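PDB 4ON1: putative metalloprotease II from Bacteroides fragilis, which binds a zinc ion and probably cleaves peptide bonds within proteins as an extracellular metalloendopeptidase related to fragilysin. Local coordinates for residues V73-G78 with S222-V227; E113-I118 with K154-D159. One frame throughout, in Å; residues are numbered along the deposited sequence.

Contact 1 (V73-G78 with S222-V227)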
# COMPACT_ATOMS: atom_id res chain seq x y z
N VAL A 73 11.57 -2.18 -6.64
CA VAL A 73 11.35 -2.17 -5.19
C VAL A 73 10.94 -3.58 -4.78
O VAL A 73 10.19 -4.24 -5.49
CB VAL A 73 10.27 -1.16 -4.77
CG1 VAL A 73 10.01 -1.24 -3.26
CG2 VAL A 73 10.65 0.26 -5.17
N TYR A 74 11.47 -4.06 -3.66
CA TYR A 74 11.24 -5.44 -3.26
C TYR A 74 10.40 -5.53 -1.99
O TYR A 74 10.50 -4.69 -1.10
CB TYR A 74 12.59 -6.16 -3.08
CG TYR A 74 13.45 -6.15 -4.34
CD1 TYR A 74 13.13 -6.96 -5.43
CD2 TYR A 74 14.56 -5.33 -4.43
CE1 TYR A 74 13.91 -6.95 -6.58
CE2 TYR A 74 15.35 -5.31 -5.58
CZ TYR A 74 15.02 -6.12 -6.64
OH TYR A 74 15.80 -6.11 -7.77
N LEU A 75 9.54 -6.54 -1.94
CA LEU A 75 8.69 -6.77 -0.79
C LEU A 75 9.15 -8.03 -0.06
O LEU A 75 9.67 -8.95 -0.67
CB LEU A 75 7.22 -6.91 -1.21
CG LEU A 75 6.58 -5.73 -1.94
CD1 LEU A 75 5.10 -5.99 -2.21
CD2 LEU A 75 6.74 -4.46 -1.13
N PHE A 76 8.94 -8.05 1.26
CA PHE A 76 9.32 -9.18 2.08
C PHE A 76 8.21 -9.44 3.07
O PHE A 76 7.48 -8.52 3.42
CB PHE A 76 10.64 -8.92 2.82
CG PHE A 76 11.76 -8.47 1.93
CD1 PHE A 76 12.72 -9.39 1.50
CD2 PHE A 76 11.88 -7.14 1.56
CE1 PHE A 76 13.77 -8.98 0.69
CE2 PHE A 76 12.93 -6.73 0.74
CZ PHE A 76 13.87 -7.65 0.31
N GLU A 77 8.07 -10.68 3.52
CA GLU A 77 7.08 -11.01 4.53
C GLU A 77 7.52 -12.15 5.45
O GLU A 77 8.33 -13.00 5.07
CB GLU A 77 5.74 -11.37 3.87
CG GLU A 77 5.76 -12.69 3.11
CD GLU A 77 4.45 -12.96 2.39
OE1 GLU A 77 3.46 -12.25 2.66
OE2 GLU A 77 4.41 -13.89 1.56
N GLY A 78 6.97 -12.14 6.66
CA GLY A 78 7.16 -13.19 7.64
C GLY A 78 6.51 -14.48 7.22
O GLY A 78 5.52 -14.49 6.49
N SER A 222 3.96 0.92 0.88
CA SER A 222 3.23 0.30 1.99
C SER A 222 1.79 -0.02 1.58
O SER A 222 1.26 -1.08 1.94
CB SER A 222 3.22 1.20 3.23
OG SER A 222 4.52 1.34 3.78
N GLN A 223 1.15 0.88 0.83
CA GLN A 223 -0.19 0.60 0.30
C GLN A 223 -0.16 -0.59 -0.65
O GLN A 223 -1.08 -1.42 -0.65
CB GLN A 223 -0.75 1.82 -0.43
CG GLN A 223 -1.01 3.05 0.44
CD GLN A 223 -2.36 2.99 1.14
OE1 GLN A 223 -3.26 2.27 0.70
NE2 GLN A 223 -2.51 3.76 2.21
N ILE A 224 0.89 -0.66 -1.46
CA ILE A 224 1.07 -1.74 -2.43
C ILE A 224 1.23 -3.09 -1.75
O ILE A 224 0.72 -4.11 -2.22
CB ILE A 224 2.31 -1.49 -3.32
CG1 ILE A 224 2.02 -0.41 -4.36
CG2 ILE A 224 2.76 -2.76 -4.00
CD1 ILE A 224 3.29 0.07 -5.07
N GLN A 225 1.96 -3.09 -0.64
CA GLN A 225 2.17 -4.29 0.14
C GLN A 225 0.82 -4.88 0.59
O GLN A 225 0.59 -6.08 0.50
CB GLN A 225 3.05 -3.97 1.35
CG GLN A 225 3.28 -5.13 2.29
CD GLN A 225 4.65 -5.72 2.11
OE1 GLN A 225 5.65 -5.17 2.59
NE2 GLN A 225 4.71 -6.84 1.41
N ALA A 226 -0.07 -4.01 1.04
CA ALA A 226 -1.42 -4.43 1.43
C ALA A 226 -2.22 -4.98 0.24
O ALA A 226 -2.91 -5.99 0.38
CB ALA A 226 -2.16 -3.28 2.09
N VAL A 227 -2.11 -4.33 -0.92
CA VAL A 227 -2.75 -4.86 -2.11
C VAL A 227 -2.26 -6.27 -2.37
O VAL A 227 -3.04 -7.18 -2.61
CB VAL A 227 -2.47 -4.02 -3.37
CG1 VAL A 227 -3.19 -4.63 -4.57
CG2 VAL A 227 -2.90 -2.57 -3.17
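The flat carboxamide of Gln225 has the isobutyl group of Leu75 across one of its faces, with Leu75 CD2 4.1 Å from Gln225 CD. On the other side of the amide plane, and displaced to its rim, lies the main-chain oxygen of the next strand residue, Phe76 O, 4.2 Å from the same Gln225 CD. No hydrogen bond joins the two segments. The contact sets strand 71-78, part of the fragilysin-type N-terminal domain, against helix 217-230, which, lying between strands 201-209 and 240-248 in the chain, probably corresponds to the backing helix of metzincin proteases. Strand and helix axes come within 10.0 Å and cross at -55°; the gap is spanned mainly by Leu75 and Gln225.

Gln225 suits this job because its long, flexible chain can lie down over a neighbour. Its CG is anti to the backbone N (chi1 177°), which starts the chain outward from the helix, and a bend at the next bond carries the amide past Leu75, the two side chains running in opposite directions. The aliphatic part of the glutamine can share an apolar setting while its amide stays near the main-chain carbonyl of Phe76. Ile61 of strand 52-68 and Asn85 of strand 84-88 also touch this side chain, closing in from the two strands that pair with 71-78.

Leu75 and Phe76 point to opposite faces of the strand. The ring of Phe76 packs away from the helix, on Leu88 and Ile38, whereas Leu75 enters the interface, where a branched apolar residue can meet several partners. Ile224 extends the apolar patch toward Tyr244 and Ile246. One methyl of the leucine bridges both helix residues, Leu75 CD1 standing 4.1 Å from Gln225 CA and 4.4 Å from Ile224 CG2.

Contact 2 (E113-I118 with K154-D159)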
# COMPACT_ATOMS: atom_id res chain seq x y z
N GLU A 113 18.62 14.40 4.19
CA GLU A 113 17.69 15.51 4.02
C GLU A 113 16.28 15.00 3.83
O GLU A 113 15.34 15.50 4.45
CB GLU A 113 18.08 16.41 2.83
CG GLU A 113 19.46 17.02 2.90
CD GLU A 113 19.71 18.00 1.76
OE1 GLU A 113 18.75 18.72 1.38
OE2 GLU A 113 20.85 18.05 1.25
N ARG A 114 16.11 14.01 2.95
CA ARG A 114 14.78 13.45 2.73
C ARG A 114 14.25 12.87 4.03
O ARG A 114 13.09 13.06 4.38
CB ARG A 114 14.79 12.39 1.63
CG ARG A 114 13.38 11.93 1.18
CD ARG A 114 12.51 13.09 0.70
NE ARG A 114 11.14 12.68 0.39
CZ ARG A 114 10.07 13.47 0.57
NH1 ARG A 114 10.23 14.69 1.05
NH2 ARG A 114 8.86 13.03 0.26
N MET A 115 15.11 12.17 4.77
CA MET A 115 14.68 11.62 6.06
C MET A 115 14.15 12.71 6.99
O MET A 115 13.14 12.54 7.66
CB MET A 115 15.82 10.86 6.75
CG MET A 115 15.44 10.28 8.11
SD MET A 115 14.68 8.63 8.05
CE MET A 115 12.94 9.04 7.85
N ALA A 116 14.84 13.86 6.99
CA ALA A 116 14.43 14.98 7.84
C ALA A 116 13.07 15.51 7.39
O ALA A 116 12.21 15.83 8.22
CB ALA A 116 15.48 16.10 7.80
N GLU A 117 12.87 15.59 6.08
CA GLU A 117 11.59 16.03 5.54
C GLU A 117 10.47 15.06 5.92
O GLU A 117 9.37 15.48 6.27
CB GLU A 117 11.67 16.19 4.02
CG GLU A 117 12.56 17.36 3.58
CD GLU A 117 12.90 17.32 2.11
OE1 GLU A 117 13.75 18.13 1.69
OE2 GLU A 117 12.34 16.48 1.37
N ILE A 118 10.76 13.77 5.85
CA ILE A 118 9.77 12.76 6.21
C ILE A 118 9.41 12.88 7.70
O ILE A 118 8.23 12.84 8.07
CB ILE A 118 10.27 11.34 5.92
CG1 ILE A 118 10.48 11.14 4.42
CG2 ILE A 118 9.25 10.32 6.42
CD1 ILE A 118 9.21 11.31 3.58
N LYS A 154 17.97 8.89 12.46
CA LYS A 154 18.32 7.56 11.97
C LYS A 154 17.12 6.85 11.34
O LYS A 154 17.19 6.32 10.23
CB LYS A 154 18.86 6.71 13.14
CG LYS A 154 19.99 7.37 13.94
CD LYS A 154 21.35 6.87 13.50
CE LYS A 154 21.90 5.87 14.49
NZ LYS A 154 23.06 5.12 13.94
N ASN A 155 16.02 6.84 12.08
CA ASN A 155 14.78 6.21 11.66
C ASN A 155 13.56 6.86 12.29
O ASN A 155 13.68 7.64 13.23
CB ASN A 155 14.80 4.73 12.02
CG ASN A 155 14.89 4.50 13.51
OD1 ASN A 155 13.89 4.63 14.23
ND2 ASN A 155 16.09 4.16 13.98
N ILE A 156 12.40 6.50 11.77
CA ILE A 156 11.12 6.95 12.29
C ILE A 156 10.30 5.72 12.65
O ILE A 156 10.23 4.77 11.87
CB ILE A 156 10.34 7.79 11.26
CG1 ILE A 156 11.14 9.02 10.85
CG2 ILE A 156 9.03 8.23 11.84
CD1 ILE A 156 11.58 9.84 12.02
N ARG A 157 9.69 5.74 13.83
CA ARG A 157 8.83 4.65 14.29
C ARG A 157 7.41 5.18 14.47
O ARG A 157 7.16 6.04 15.31
CB ARG A 157 9.37 4.09 15.61
CG ARG A 157 8.59 2.94 16.21
CD ARG A 157 9.03 2.76 17.65
NE ARG A 157 8.59 1.48 18.22
CZ ARG A 157 7.41 1.28 18.78
NH1 ARG A 157 6.52 2.27 18.83
NH2 ARG A 157 7.11 0.09 19.28
N ILE A 158 6.49 4.67 13.67
CA ILE A 158 5.11 5.14 13.68
C ILE A 158 4.17 4.05 14.19
O ILE A 158 4.19 2.93 13.68
CB ILE A 158 4.63 5.57 12.28
CG1 ILE A 158 5.62 6.53 11.65
CG2 ILE A 158 3.25 6.20 12.37
CD1 ILE A 158 5.63 7.88 12.34
N ASP A 159 3.34 4.37 15.18
CA ASP A 159 2.33 3.43 15.62
C ASP A 159 1.08 3.59 14.74
O ASP A 159 0.30 4.51 14.94
CB ASP A 159 1.99 3.64 17.09
CG ASP A 159 1.24 2.47 17.70
OD1 ASP A 159 1.51 2.15 18.88
OD2 ASP A 159 0.38 1.88 17.01
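Met115 overlaps Ile156 through its terminal methyl, the two side chains sliding past each other in opposite directions. Met115 CE is 3.5 Å from Ile156 CG1, tighter than usual for two carbons. With CG anti to the backbone N (chi1 179°), the methionine leaves the helix toward the strand, and its bends at chi2 and chi3 lay SD and CE along the strand surface. Met115 SD passes above the main chain, 4.0 Å from Lys154 O. An unbranched, flexible methionine fits such uneven ground, while the β-branched isoleucine suits an extended strand and also reaches Ala119 of the helix and Cys140 of the next strand.

In the fold, helix 112-126 covers one face of antiparallel strands in the fragilysin-type N-terminal domain, where strand 153-159 runs between 102-109 and 138-142. The helix and strand segments lie 23° from parallel. Lys154 and Asn155 both face Asn141 in a classic β bulge, and Asn155, turned from the helix, bonds through OD1 to Asn141 ND2.

On another flank of the helix, toward Leu216 and Glu217, Arg114 NH1 and Glu117 OE2 form a salt bridge of 2.8 Å. The carboxylate uses its anti lone pair and sits near the guanidinium plane, while Arg114 NH2 pairs with Glu217. Ile118 CD1 sits over one guanidinium face, 3.7 Å above the plane and offset toward its rim.

Both contacts are buried and both set a helix on a strand, but the centre of contact 1 lies about 7 Å from that of the chain, the centre of contact 2 about 18 Å. Contact 1 joins the N-terminal domain to a helix of the protease fold; contact 2 is internal to the N-terminal domain and nested, along the chain, within the loop that contact 1 closes. Their chemistry follows: a glutamine amide against leucine and a strand carbonyl at the domain boundary, a methionine on isoleucine inside one domain. Their centres lie about 19 Å apart, their nearest atoms about 9 Å, yet the salt bridge from Arg114 to Glu217 ties the helix of contact 2 to that of contact 1.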